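Local coordinates for AimR transcriptional regulator (PDB 5ZVV), which activates transcription of the phage aimX locus as a homodimer and, on binding the arbitrium peptide, becomes an inactive monomer, which tips infection toward lysogeny, at residues A230-G235 with K248-G253; T237-D242 with K357-L362; L273-K278 with A298-N303; D343-I348 with L365-M370. All blocks are in the same frame, centred on the assembly; numbering follows the deposited sequence.

In the fold
The four contacts lie in the C-terminal half of this all-helical, TPR-like chain. Contact 1 joins helices 224-237 and 243-252. Contact 2 ties the loop between those two helices to residues 357-362, at the start of helix 361-369. Contact 3, between helices 260-277 and 291-304, is nested inside the loop that contact 2 closes. Contact 4 comes last and shares helix 361-369 with contact 2. The centre of contact 2 is about 15 Å from those of contacts 1 and 3 and about 14 Å from that of contact 4, and it touches all three. Contact 4 also borders the second subunit of the dimer, the active form of the regulator.

Contact 1: A230-G235 with K248-G253; sequences AYLTIG and KAYIKG
Tyr231 and Tyr250 carry most of the packing, each with an aliphatic CH over one ring face: Lys252 CB and Gly235 CA. Lys252 CB lies 3.8 Å from the centroid of the Tyr231 ring, 18° off its normal. The lysine chain then runs on in extended form, and its CD reaches Tyr231 CE1 at 3.6 Å. On the other ring, Gly235 CA sits 3.9 Å from the centroid of Tyr250. Gly235 has no side chain, so the Tyr250 ring can lie directly against its CA. Leu232 O meets the edge of this ring at CE1, 3.5 Å away. The helices are nearly antiparallel, at 169°, and their axes approach to 7.7 Å. They form a helical hairpin, as expected of a TPR-like fold. Small residues allow the close approach, and Ala249 CB packs against Gly235 N at 3.7 Å. Apolar contacts fill in around them. Ile234 CG2, anti to its own backbone N, extends to Ala249 CB at 3.8 Å. Leu232 CD1 rests against Tyr250 CD1. For polar groups, the Tyr250 hydroxyl is hydrogen-bonded to Asn236 OD1, just beyond Gly235. The Tyr250 side chain also packs on helix 260-277, through Leu266, Ala269 and Leu270.

Contact 2: T237-D242 with K357-L362; sequences TLIFED and KYFIQL
The first torsions help bring Phe240 and Gln361 together. Phe240 CG is anti to its carbonyl carbon (chi1 -58°), while Gln361 CG stands between its backbone N and carbonyl carbon (chi1 61°). The contact joins the loop between helices 224-237 and 243-252 of the TPR-like fold to a type I beta turn, Tyr358 to Gln361. The Gln361 amide stacks on the Phe240 ring with the planes 15° apart, and Gln361 CG sits 3.8 Å from the ring centroid. The amide is held in place by a hydrogen bond within the turn, from Gln361 NE2 to Tyr358 O, 2.9 Å long. Ile239 CG2 covers the opposite face of Phe240. The ring edge has other neighbours. It points at the face of Tyr358 in an offset edge-to-face pair, with centroids 5.2 Å apart. Leu362 CD2 approaches Phe240 CE1 in the ring plane at 3.5 Å. Phe359 CD1 is at the edge too, 4.0 Å from Phe240 CZ. Separately, Ile239 CD1 reaches the edge of Phe359 at CE1, 3.9 Å away. A water links the two segments. It donates to Thr237 O, accepts from Phe240 N at 3.2 Å, and lies 2.6 Å from Tyr358 OH.

Contact 3: L273-K278 with A298-N303; sequences LSNIWK and AFYYIN
Helix 260-277 ends in a Schellman motif beside helix 291-304, and Asn275, in its last turn, makes most of the contact. The helices run roughly parallel, at 26°, within the TPR-like fold. Asn275 CB lies over one face of the Phe299 ring, 3.6 Å from the centroid. Ile276 CD1 meets the edge of the same ring, 3.8 Å from CE2. The amide of Asn275 passes between the two helices, and its OD1 lies at the edge of the Tyr300 ring, in its plane, 3.8 Å from Tyr300 CD1. Asn303 comes across from the other helix. Its ND2 donates to Asn275 O at 2.9 Å, but the bond is bent, with an N-H...O angle of 133°. The same ND2 also donates to a water, which in turn donates to Asn275 OD1 at 2.5 Å. Beyond the two segments, Asn281 ND2 and Leu296 O take part. OD1 of the buried Asn275 thus has two partners, the water and Asn281 ND2, while ND2 has a weak one in Leu296 O. The Asn275 backbone carbonyl accepts a weak bond from Lys278 N, and Asn303 ND2 gives this carbonyl a second donor where the helix is ending.

Contact 4: D343-I348 with L365-M370; sequences DYYKSI and LQLERM
Helices 341-353 and 361-369 run roughly antiparallel here, at 151°, with their axes 10.8 Å apart at closest approach. They are neighbours in the chain, near the C-terminal end of the TPR-like chain, and large side chains bridge the helices. Tyr344 reaches across and lies under Gln366. Gln366 CB stands over one face of the ring, offset toward the rim and 4.2 Å from the centroid. Gln366 CG is anti to its backbone N (chi1 -163°), which carries it to 3.3 Å from Tyr344 CZ. Selenomethionine Met370 approaches the ring obliquely in a Met-aromatic contact, with SE 3.7 Å from Tyr344 CE2. Leu367 makes the remaining apolar contacts. Its CD1 meets Ile348 CD1 tip to tip at 3.6 Å and also approaches the edge of Tyr345 at CE1. Its CD2 packs on Tyr344 CB, 4.0 Å away. Tyr345 and Ile348 also pack on Leu379 of the second subunit, and Tyr345 OH makes a weak hydrogen bond to Glu375 of that subunit. This edge of the contact thus adjoins the dimer interface. In the plane of the Tyr344 ring, a water lies 2.6 Å from Tyr344 OH and accepts a weak bond from Gln366 NE2.

Contact 1: A230-G235 with K248-G253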
loop_
_atom_site.group_PDB
_atom_site.type_symbol
_atom_site.label_atom_id
_atom_site.label_comp_id
_atom_site.label_asym_id
_atom_site.label_seq_id
_atom_site.Cartn_x
_atom_site.Cartn_y
_atom_site.Cartn_z
ATOM N N ALA A 230 15.820 18.084 7.193
ATOM C CA ALA A 230 16.925 17.143 7.321
ATOM C C ALA A 230 17.465 17.123 8.748
ATOM O O ALA A 230 17.615 16.050 9.349
ATOM C CB ALA A 230 18.027 17.493 6.325
ATOM N N TYR A 231 17.765 18.301 9.308
ATOM C CA TYR A 231 18.228 18.350 10.695
ATOM C C TYR A 231 17.132 17.929 11.665
ATOM O O TYR A 231 17.422 17.321 12.703
ATOM C CB TYR A 231 18.742 19.750 11.033
ATOM C CG TYR A 231 20.115 20.023 10.472
ATOM C CD1 TYR A 231 21.229 19.354 10.965
ATOM C CD2 TYR A 231 20.301 20.940 9.445
ATOM C CE1 TYR A 231 22.489 19.592 10.456
ATOM C CE2 TYR A 231 21.559 21.184 8.927
ATOM C CZ TYR A 231 22.650 20.506 9.437
ATOM O OH TYR A 231 23.905 20.743 8.927
ATOM N N LEU A 232 15.876 18.244 11.342
ATOM C CA LEU A 232 14.757 17.726 12.118
ATOM C C LEU A 232 14.766 16.202 12.135
ATOM O O LEU A 232 14.567 15.582 13.188
ATOM C CB LEU A 232 13.444 18.256 11.538
ATOM C CG LEU A 232 12.202 18.244 12.425
ATOM C CD1 LEU A 232 12.390 19.177 13.613
ATOM C CD2 LEU A 232 10.969 18.635 11.617
ATOM N N THR A 233 15.022 15.581 10.979
ATOM C CA THR A 233 15.041 14.122 10.911
ATOM C C THR A 233 16.215 13.541 11.691
ATOM O O THR A 233 16.056 12.544 12.403
ATOM C CB THR A 233 15.089 13.658 9.454
ATOM O OG1 THR A 233 13.928 14.129 8.759
ATOM C CG2 THR A 233 15.125 12.137 9.380
ATOM N N ILE A 234 17.401 14.144 11.567
ATOM C CA ILE A 234 18.565 13.655 12.307
ATOM C C ILE A 234 18.298 13.708 13.809
ATOM O O ILE A 234 18.458 12.711 14.535
ATOM C CB ILE A 234 19.819 14.464 11.922
ATOM C CG1 ILE A 234 20.210 14.180 10.469
ATOM C CG2 ILE A 234 20.980 14.162 12.869
ATOM C CD1 ILE A 234 21.338 15.047 9.948
ATOM N N GLY A 235 17.868 14.879 14.291
ATOM C CA GLY A 235 17.509 14.998 15.693
ATOM C C GLY A 235 16.480 13.970 16.115
ATOM O O GLY A 235 16.562 13.412 17.211
ATOM N N LYS A 248 21.450 19.247 19.585
ATOM C CA LYS A 248 22.383 19.974 18.731
ATOM C C LYS A 248 21.935 19.946 17.273
ATOM O O LYS A 248 22.051 20.953 16.562
ATOM C CB LYS A 248 23.789 19.395 18.885
ATOM C CG LYS A 248 24.894 20.314 18.386
ATOM C CD LYS A 248 26.244 19.942 18.989
ATOM C CE LYS A 248 26.685 18.556 18.560
ATOM N NZ LYS A 248 28.028 18.198 19.100
ATOM N N ALA A 249 21.410 18.808 16.812
ATOM C CA ALA A 249 20.893 18.741 15.445
ATOM C C ALA A 249 19.650 19.611 15.283
ATOM O O ALA A 249 19.540 20.392 14.324
ATOM C CB ALA A 249 20.593 17.289 15.070
ATOM N N TYR A 250 18.698 19.482 16.214
ATOM C CA TYR A 250 17.520 20.345 16.212
ATOM C C TYR A 250 17.915 21.812 16.112
ATOM O O TYR A 250 17.401 22.552 15.266
ATOM C CB TYR A 250 16.692 20.112 17.476
ATOM C CG TYR A 250 15.932 18.809 17.503
ATOM C CD1 TYR A 250 15.387 18.271 16.345
ATOM C CD2 TYR A 250 15.755 18.118 18.694
ATOM C CE1 TYR A 250 14.686 17.079 16.374
ATOM C CE2 TYR A 250 15.060 16.928 18.732
ATOM C CZ TYR A 250 14.527 16.413 17.572
ATOM O OH TYR A 250 13.836 15.228 17.618
ATOM N N ILE A 251 18.841 22.247 16.970
ATOM C CA ILE A 251 19.270 23.643 16.957
ATOM C C ILE A 251 19.935 23.990 15.633
ATOM O O ILE A 251 19.789 25.112 15.132
ATOM C CB ILE A 251 20.195 23.926 18.158
ATOM C CG1 ILE A 251 19.407 23.832 19.465
ATOM C CG2 ILE A 251 20.837 25.298 18.036
ATOM C CD1 ILE A 251 20.263 24.002 20.702
ATOM N N LYS A 252 20.659 23.038 15.031
ATOM C CA LYS A 252 21.194 23.271 13.692
ATOM C C LYS A 252 20.081 23.518 12.682
ATOM O O LYS A 252 20.299 24.196 11.673
ATOM C CB LYS A 252 22.055 22.091 13.242
ATOM C CG LYS A 252 23.439 22.061 13.859
ATOM C CD LYS A 252 24.234 20.879 13.346
ATOM C CE LYS A 252 25.561 20.750 14.071
ATOM N NZ LYS A 252 26.299 19.533 13.634
ATOM N N GLY A 253 18.888 22.982 12.930
ATOM C CA GLY A 253 17.768 23.291 12.048
ATOM C C GLY A 253 17.223 24.708 12.166
ATOM O O GLY A 253 16.439 25.119 11.302
#

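Contact 2: T237-D242 with K357-L362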
loop_
_atom_site.group_PDB
_atom_site.type_symbol
_atom_site.label_atom_id
_atom_site.label_comp_id
_atom_site.label_asym_id
_atom_site.label_seq_id
_atom_site.Cartn_x
_atom_site.Cartn_y
_atom_site.Cartn_z
ATOM N N THR A 237 16.163 11.001 14.841
ATOM C CA THR A 237 16.856 9.723 14.964
ATOM C C THR A 237 17.692 9.642 16.231
ATOM O O THR A 237 18.079 8.537 16.626
ATOM C CB THR A 237 17.768 9.458 13.763
ATOM O OG1 THR A 237 18.836 10.413 13.752
ATOM C CG2 THR A 237 16.993 9.529 12.460
ATOM N N LEU A 238 17.989 10.774 16.869
ATOM C CA LEU A 238 18.795 10.765 18.086
ATOM C C LEU A 238 17.979 10.877 19.375
ATOM O O LEU A 238 18.571 11.008 20.451
ATOM C CB LEU A 238 19.827 11.891 18.034
ATOM C CG LEU A 238 20.915 11.764 16.969
ATOM C CD1 LEU A 238 21.671 13.076 16.838
ATOM C CD2 LEU A 238 21.860 10.623 17.320
ATOM N N ILE A 239 16.647 10.802 19.299
ATOM C CA ILE A 239 15.804 11.143 20.449
ATOM C C ILE A 239 16.092 10.229 21.636
ATOM O O ILE A 239 16.218 10.692 22.777
ATOM C CB ILE A 239 14.315 11.098 20.054
ATOM C CG1 ILE A 239 13.957 12.292 19.167
ATOM C CG2 ILE A 239 13.427 11.070 21.292
ATOM C CD1 ILE A 239 12.529 12.270 18.665
ATOM N N PHE A 240 16.200 8.925 21.396
ATOM C CA PHE A 240 16.352 7.961 22.478
ATOM C C PHE A 240 17.802 7.574 22.745
ATOM O O PHE A 240 18.050 6.746 23.625
ATOM C CB PHE A 240 15.529 6.705 22.180
ATOM C CG PHE A 240 14.068 6.980 21.979
ATOM C CD1 PHE A 240 13.213 7.089 23.063
ATOM C CD2 PHE A 240 13.554 7.144 20.704
ATOM C CE1 PHE A 240 11.868 7.350 22.879
ATOM C CE2 PHE A 240 12.210 7.402 20.512
ATOM C CZ PHE A 240 11.364 7.506 21.601
ATOM N N GLU A 241 18.762 8.155 22.027
ATOM C CA GLU A 241 20.171 7.810 22.201
ATOM C C GLU A 241 20.940 8.833 23.028
ATOM O O GLU A 241 21.645 8.462 23.969
ATOM C CB GLU A 241 20.848 7.644 20.835
ATOM C CG GLU A 241 20.353 6.460 20.029
ATOM C CD GLU A 241 21.113 6.285 18.728
ATOM O OE1 GLU A 241 22.123 6.994 18.527
ATOM O OE2 GLU A 241 20.701 5.438 17.909
ATOM N N ASP A 242 20.821 10.116 22.694
ATOM C CA ASP A 242 21.653 11.152 23.301
ATOM C C ASP A 242 20.877 12.459 23.283
ATOM O O ASP A 242 20.487 12.933 22.212
ATOM C CB ASP A 242 22.978 11.292 22.540
ATOM C CG ASP A 242 23.988 12.172 23.257
ATOM O OD1 ASP A 242 23.590 13.157 23.910
ATOM O OD2 ASP A 242 25.197 11.879 23.157
ATOM N N LYS A 357 7.389 2.193 13.782
ATOM C CA LYS A 357 8.339 1.283 14.405
ATOM C C LYS A 357 9.383 2.005 15.245
ATOM O O LYS A 357 10.313 1.361 15.743
ATOM C CB LYS A 357 9.033 0.431 13.338
ATOM C CG LYS A 357 8.078 -0.384 12.479
ATOM C CD LYS A 357 8.817 -1.254 11.474
ATOM C CE LYS A 357 7.837 -2.039 10.606
ATOM N NZ LYS A 357 8.527 -2.983 9.680
ATOM N N TYR A 358 9.253 3.321 15.417
ATOM C CA TYR A 358 10.223 4.106 16.174
ATOM C C TYR A 358 9.690 4.512 17.544
ATOM O O TYR A 358 10.294 4.183 18.567
ATOM C CB TYR A 358 10.640 5.346 15.373
ATOM C CG TYR A 358 11.762 6.131 16.018
ATOM C CD1 TYR A 358 13.020 5.568 16.181
ATOM C CD2 TYR A 358 11.565 7.433 16.462
ATOM C CE1 TYR A 358 14.049 6.272 16.770
ATOM C CE2 TYR A 358 12.595 8.148 17.053
ATOM C CZ TYR A 358 13.833 7.560 17.202
ATOM O OH TYR A 358 14.862 8.258 17.788
ATOM N N PHE A 359 8.561 5.222 17.587
ATOM C CA PHE A 359 8.055 5.724 18.858
ATOM C C PHE A 359 7.303 4.674 19.665
ATOM O O PHE A 359 6.930 4.951 20.812
ATOM C CB PHE A 359 7.162 6.945 18.625
ATOM C CG PHE A 359 7.909 8.141 18.111
ATOM C CD1 PHE A 359 8.698 8.896 18.962
ATOM C CD2 PHE A 359 7.832 8.503 16.778
ATOM C CE1 PHE A 359 9.393 9.991 18.496
ATOM C CE2 PHE A 359 8.523 9.597 16.303
ATOM C CZ PHE A 359 9.306 10.344 17.163
ATOM N N ILE A 360 7.092 3.476 19.112
ATOM C CA ILE A 360 6.464 2.407 19.878
ATOM C C ILE A 360 7.313 2.021 21.081
ATOM O O ILE A 360 6.814 1.391 22.021
ATOM C CB ILE A 360 6.191 1.189 18.969
ATOM C CG1 ILE A 360 5.276 0.182 19.672
ATOM C CG2 ILE A 360 7.498 0.531 18.543
ATOM C CD1 ILE A 360 4.871 -0.985 18.805
ATOM N N GLN A 361 8.591 2.396 21.087
ATOM C CA GLN A 361 9.421 2.116 22.249
ATOM C C GLN A 361 9.021 2.952 23.455
ATOM O O GLN A 361 9.391 2.602 24.579
ATOM C CB GLN A 361 10.896 2.341 21.915
ATOM C CG GLN A 361 11.245 3.760 21.506
ATOM C CD GLN A 361 12.691 3.896 21.065
ATOM O OE1 GLN A 361 13.612 3.778 21.874
ATOM N NE2 GLN A 361 12.898 4.134 19.774
ATOM N N LEU A 362 8.271 4.043 23.251
ATOM C CA LEU A 362 7.828 4.850 24.389
ATOM C C LEU A 362 7.060 4.016 25.405
ATOM O O LEU A 362 7.499 3.932 26.566
ATOM C CB LEU A 362 7.015 6.055 23.900
ATOM C CG LEU A 362 7.754 7.231 23.278
ATOM C CD1 LEU A 362 6.751 8.267 22.804
ATOM C CD2 LEU A 362 8.692 7.828 24.297
HETATM O O HOH W 1 17.189 7.416 18.724
#

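Contact 3: L273-K278 with A298-N303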
loop_
_atom_site.group_PDB
_atom_site.type_symbol
_atom_site.label_atom_id
_atom_site.label_comp_id
_atom_site.label_asym_id
_atom_site.label_seq_id
_atom_site.Cartn_x
_atom_site.Cartn_y
_atom_site.Cartn_z
ATOM N N LEU A 273 11.714 16.349 23.109
ATOM C CA LEU A 273 13.015 15.857 23.549
ATOM C C LEU A 273 13.236 16.119 25.036
ATOM O O LEU A 273 13.556 15.199 25.803
ATOM C CB LEU A 273 14.121 16.511 22.724
ATOM C CG LEU A 273 15.540 16.050 23.045
ATOM C CD1 LEU A 273 15.748 14.597 22.629
ATOM C CD2 LEU A 273 16.563 16.965 22.385
ATOM N N SER A 274 13.072 17.376 25.462
ATOM C CA SER A 274 13.358 17.724 26.850
ATOM C C SER A 274 12.353 17.093 27.805
ATOM O O SER A 274 12.706 16.779 28.947
ATOM C CB SER A 274 13.389 19.244 27.021
ATOM O OG SER A 274 12.134 19.828 26.714
ATOM N N ASN A 275 11.107 16.904 27.364
ATOM C CA ASN A 275 10.157 16.134 28.161
ATOM C C ASN A 275 10.615 14.690 28.317
ATOM O O ASN A 275 10.517 14.113 29.406
ATOM C CB ASN A 275 8.771 16.176 27.521
ATOM C CG ASN A 275 8.075 17.500 27.728
ATOM O OD1 ASN A 275 8.435 18.274 28.616
ATOM N ND2 ASN A 275 7.063 17.765 26.913
ATOM N N ILE A 276 11.119 14.094 27.233
ATOM C CA ILE A 276 11.591 12.711 27.275
ATOM C C ILE A 276 12.735 12.571 28.269
ATOM O O ILE A 276 12.753 11.654 29.099
ATOM C CB ILE A 276 12.008 12.246 25.867
ATOM C CG1 ILE A 276 10.778 11.935 25.017
ATOM C CG2 ILE A 276 12.925 11.027 25.942
ATOM C CD1 ILE A 276 9.936 10.824 25.580
ATOM N N TRP A 277 13.704 13.477 28.203
ATOM C CA TRP A 277 14.882 13.379 29.054
ATOM C C TRP A 277 14.749 14.167 30.350
ATOM O O TRP A 277 15.712 14.223 31.123
ATOM C CB TRP A 277 16.121 13.836 28.283
ATOM C CG TRP A 277 16.451 12.920 27.148
ATOM C CD1 TRP A 277 15.897 12.926 25.902
ATOM C CD2 TRP A 277 17.405 11.853 27.158
ATOM N NE1 TRP A 277 16.451 11.933 25.132
ATOM C CE2 TRP A 277 17.380 11.258 25.881
ATOM C CE3 TRP A 277 18.280 11.344 28.123
ATOM C CZ2 TRP A 277 18.195 10.179 25.543
ATOM C CZ3 TRP A 277 19.091 10.272 27.784
ATOM C CH2 TRP A 277 19.040 9.702 26.506
ATOM N N LYS A 278 13.579 14.752 30.608
ATOM C CA LYS A 278 13.332 15.569 31.794
ATOM C C LYS A 278 14.425 16.621 31.967
ATOM O O LYS A 278 15.011 16.787 33.038
ATOM C CB LYS A 278 13.180 14.692 33.037
ATOM C CG LYS A 278 12.015 13.716 32.906
ATOM C CD LYS A 278 11.793 12.875 34.149
ATOM C CE LYS A 278 10.727 11.816 33.883
ATOM N NZ LYS A 278 10.472 10.940 35.059
ATOM N N ALA A 298 0.737 18.855 27.648
ATOM C CA ALA A 298 0.265 17.929 28.673
ATOM C C ALA A 298 1.398 17.037 29.166
ATOM O O ALA A 298 1.475 16.720 30.357
ATOM C CB ALA A 298 -0.892 17.089 28.131
ATOM N N PHE A 299 2.283 16.618 28.260
ATOM C CA PHE A 299 3.482 15.882 28.649
ATOM C C PHE A 299 4.299 16.675 29.665
ATOM O O PHE A 299 4.667 16.161 30.730
ATOM C CB PHE A 299 4.304 15.579 27.392
ATOM C CG PHE A 299 5.357 14.511 27.563
ATOM C CD1 PHE A 299 5.557 13.879 28.780
ATOM C CD2 PHE A 299 6.153 14.148 26.487
ATOM C CE1 PHE A 299 6.534 12.903 28.920
ATOM C CE2 PHE A 299 7.130 13.172 26.621
ATOM C CZ PHE A 299 7.320 12.551 27.839
ATOM N N TYR A 300 4.578 17.945 29.349
ATOM C CA TYR A 300 5.324 18.809 30.261
ATOM C C TYR A 300 4.629 18.927 31.613
ATOM O O TYR A 300 5.277 18.835 32.665
ATOM C CB TYR A 300 5.504 20.183 29.615
ATOM C CG TYR A 300 6.087 21.244 30.517
ATOM C CD1 TYR A 300 7.446 21.264 30.811
ATOM C CD2 TYR A 300 5.284 22.245 31.052
ATOM C CE1 TYR A 300 7.985 22.239 31.625
ATOM C CE2 TYR A 300 5.814 23.224 31.867
ATOM C CZ TYR A 300 7.165 23.218 32.149
ATOM O OH TYR A 300 7.700 24.193 32.963
ATOM N N TYR A 301 3.307 19.122 31.606
ATOM C CA TYR A 301 2.559 19.173 32.858
ATOM C C TYR A 301 2.714 17.878 33.650
ATOM O O TYR A 301 2.911 17.909 34.871
ATOM C CB TYR A 301 1.083 19.454 32.578
ATOM C CG TYR A 301 0.773 20.895 32.245
ATOM C CD1 TYR A 301 1.642 21.918 32.602
ATOM C CD2 TYR A 301 -0.398 21.232 31.579
ATOM C CE1 TYR A 301 1.355 23.237 32.302
ATOM C CE2 TYR A 301 -0.694 22.545 31.274
ATOM C CZ TYR A 301 0.183 23.545 31.638
ATOM O OH TYR A 301 -0.115 24.857 31.334
ATOM N N ILE A 302 2.628 16.731 32.968
ATOM C CA ILE A 302 2.788 15.439 33.633
ATOM C C ILE A 302 4.148 15.359 34.309
ATOM O O ILE A 302 4.269 14.913 35.457
ATOM C CB ILE A 302 2.599 14.289 32.627
ATOM C CG1 ILE A 302 1.142 14.189 32.179
ATOM C CG2 ILE A 302 3.074 12.973 33.224
ATOM C CD1 ILE A 302 0.945 13.288 30.978
ATOM N N ASN A 303 5.198 15.783 33.603
ATOM C CA ASN A 303 6.529 15.756 34.197
ATOM C C ASN A 303 6.615 16.673 35.412
ATOM O O ASN A 303 7.247 16.322 36.416
ATOM C CB ASN A 303 7.580 16.136 33.158
ATOM C CG ASN A 303 7.870 15.008 32.188
ATOM O OD1 ASN A 303 7.527 13.854 32.446
ATOM N ND2 ASN A 303 8.508 15.334 31.073
HETATM O O HOH W 2 9.290 17.915 30.965
#

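Contact 4: D343-I348 with L365-M370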
loop_
_atom_site.group_PDB
_atom_site.type_symbol
_atom_site.label_atom_id
_atom_site.label_comp_id
_atom_site.label_asym_id
_atom_site.label_seq_id
_atom_site.Cartn_x
_atom_site.Cartn_y
_atom_site.Cartn_z
ATOM N N ASP A 343 -3.345 1.260 29.280
ATOM C CA ASP A 343 -3.110 2.456 28.480
ATOM C C ASP A 343 -1.862 2.303 27.622
ATOM O O ASP A 343 -1.841 2.731 26.462
ATOM C CB ASP A 343 -2.998 3.680 29.387
ATOM C CG ASP A 343 -4.325 4.069 30.004
ATOM O OD1 ASP A 343 -5.359 3.918 29.322
ATOM O OD2 ASP A 343 -4.334 4.526 31.167
ATOM N N TYR A 344 -0.812 1.693 28.176
ATOM C CA TYR A 344 0.376 1.403 27.380
ATOM C C TYR A 344 0.090 0.349 26.316
ATOM O O TYR A 344 0.659 0.409 25.219
ATOM C CB TYR A 344 1.519 0.962 28.294
ATOM C CG TYR A 344 1.949 2.032 29.273
ATOM C CD1 TYR A 344 2.302 3.302 28.835
ATOM C CD2 TYR A 344 1.983 1.779 30.640
ATOM C CE1 TYR A 344 2.691 4.286 29.727
ATOM C CE2 TYR A 344 2.371 2.756 31.540
ATOM C CZ TYR A 344 2.721 4.009 31.077
ATOM O OH TYR A 344 3.111 4.984 31.969
ATOM N N TYR A 345 -0.794 -0.608 26.612
ATOM C CA TYR A 345 -1.204 -1.580 25.602
ATOM C C TYR A 345 -1.909 -0.892 24.441
ATOM O O TYR A 345 -1.623 -1.169 23.269
ATOM C CB TYR A 345 -2.111 -2.641 26.229
ATOM C CG TYR A 345 -1.480 -3.429 27.359
ATOM C CD1 TYR A 345 -0.100 -3.566 27.454
ATOM C CD2 TYR A 345 -2.267 -4.038 28.329
ATOM C CE1 TYR A 345 0.479 -4.285 28.485
ATOM C CE2 TYR A 345 -1.698 -4.757 29.363
ATOM C CZ TYR A 345 -0.325 -4.878 29.435
ATOM O OH TYR A 345 0.246 -5.593 30.462
ATOM N N LYS A 346 -2.838 0.019 24.748
ATOM C CA LYS A 346 -3.547 0.736 23.693
ATOM C C LYS A 346 -2.602 1.632 22.903
ATOM O O LYS A 346 -2.706 1.723 21.674
ATOM C CB LYS A 346 -4.697 1.548 24.291
ATOM C CG LYS A 346 -5.802 0.695 24.903
ATOM C CD LYS A 346 -7.104 1.470 25.056
ATOM C CE LYS A 346 -7.243 2.085 26.438
ATOM N NZ LYS A 346 -7.414 1.045 27.489
ATOM N N SER A 347 -1.673 2.299 23.594
ATOM C CA SER A 347 -0.641 3.068 22.907
ATOM C C SER A 347 0.119 2.195 21.917
ATOM O O SER A 347 0.349 2.592 20.766
ATOM C CB SER A 347 0.316 3.685 23.929
ATOM O OG SER A 347 1.496 4.160 23.302
ATOM N N ILE A 348 0.504 0.990 22.346
ATOM C CA ILE A 348 1.197 0.064 21.455
ATOM C C ILE A 348 0.325 -0.276 20.256
ATOM O O ILE A 348 0.797 -0.289 19.112
ATOM C CB ILE A 348 1.619 -1.204 22.223
ATOM C CG1 ILE A 348 2.727 -0.879 23.223
ATOM C CG2 ILE A 348 2.077 -2.292 21.257
ATOM C CD1 ILE A 348 3.051 -2.013 24.160
ATOM N N LEU A 365 9.408 0.840 26.591
ATOM C CA LEU A 365 10.353 1.240 27.631
ATOM C C LEU A 365 9.654 1.387 28.975
ATOM O O LEU A 365 10.158 0.918 30.003
ATOM C CB LEU A 365 11.044 2.552 27.252
ATOM C CG LEU A 365 12.112 2.525 26.156
ATOM C CD1 LEU A 365 12.506 3.942 25.766
ATOM C CD2 LEU A 365 13.333 1.731 26.601
ATOM N N GLN A 366 8.476 2.013 28.981
ATOM C CA GLN A 366 7.743 2.165 30.230
ATOM C C GLN A 366 7.294 0.812 30.763
ATOM O O GLN A 366 7.335 0.572 31.974
ATOM C CB GLN A 366 6.552 3.101 30.029
ATOM C CG GLN A 366 5.976 3.633 31.323
ATOM C CD GLN A 366 6.983 4.427 32.132
ATOM O OE1 GLN A 366 7.881 5.063 31.579
ATOM N NE2 GLN A 366 6.843 4.387 33.452
ATOM N N LEU A 367 6.881 -0.092 29.872
ATOM C CA LEU A 367 6.600 -1.457 30.303
ATOM C C LEU A 367 7.857 -2.137 30.823
ATOM O O LEU A 367 7.778 -2.981 31.723
ATOM C CB LEU A 367 5.992 -2.261 29.153
ATOM C CG LEU A 367 4.561 -1.902 28.742
ATOM C CD1 LEU A 367 4.113 -2.744 27.558
ATOM C CD2 LEU A 367 3.605 -2.079 29.911
ATOM N N GLU A 368 9.024 -1.769 30.286
ATOM C CA GLU A 368 10.273 -2.372 30.740
ATOM C C GLU A 368 10.621 -1.922 32.153
ATOM O O GLU A 368 11.101 -2.723 32.963
ATOM C CB GLU A 368 11.407 -2.030 29.775
ATOM C CG GLU A 368 12.735 -2.665 30.144
ATOM C CD GLU A 368 13.849 -2.287 29.191
ATOM O OE1 GLU A 368 15.029 -2.521 29.531
ATOM O OE2 GLU A 368 13.547 -1.757 28.102
ATOM N N ARG A 369 10.392 -0.642 32.464
ATOM C CA ARG A 369 10.621 -0.161 33.822
ATOM C C ARG A 369 9.706 -0.851 34.824
ATOM O O ARG A 369 10.095 -1.061 35.977
ATOM C CB ARG A 369 10.413 1.352 33.895
ATOM C CG ARG A 369 11.306 2.187 32.990
ATOM C CD ARG A 369 11.036 3.669 33.228
ATOM N NE ARG A 369 11.717 4.543 32.277
ATOM C CZ ARG A 369 11.592 5.868 32.266
ATOM N NH1 ARG A 369 10.814 6.468 33.156
ATOM N NH2 ARG A 369 12.244 6.593 31.368
HETATM N N MSE A 370 8.496 -1.211 34.406
HETATM C CA MSE A 370 7.509 -1.785 35.314
HETATM C C MSE A 370 7.695 -3.288 35.481
HETATM O O MSE A 370 6.866 -3.961 36.092
HETATM C CB MSE A 370 6.095 -1.480 34.817
HETATM C CG MSE A 370 5.818 0.004 34.627
HETATM SE SE MSE A 370 4.117 0.360 33.739
HETATM C CE MSE A 370 2.905 -0.041 35.220
HETATM O O HOH W 3 3.740 4.743 34.487
#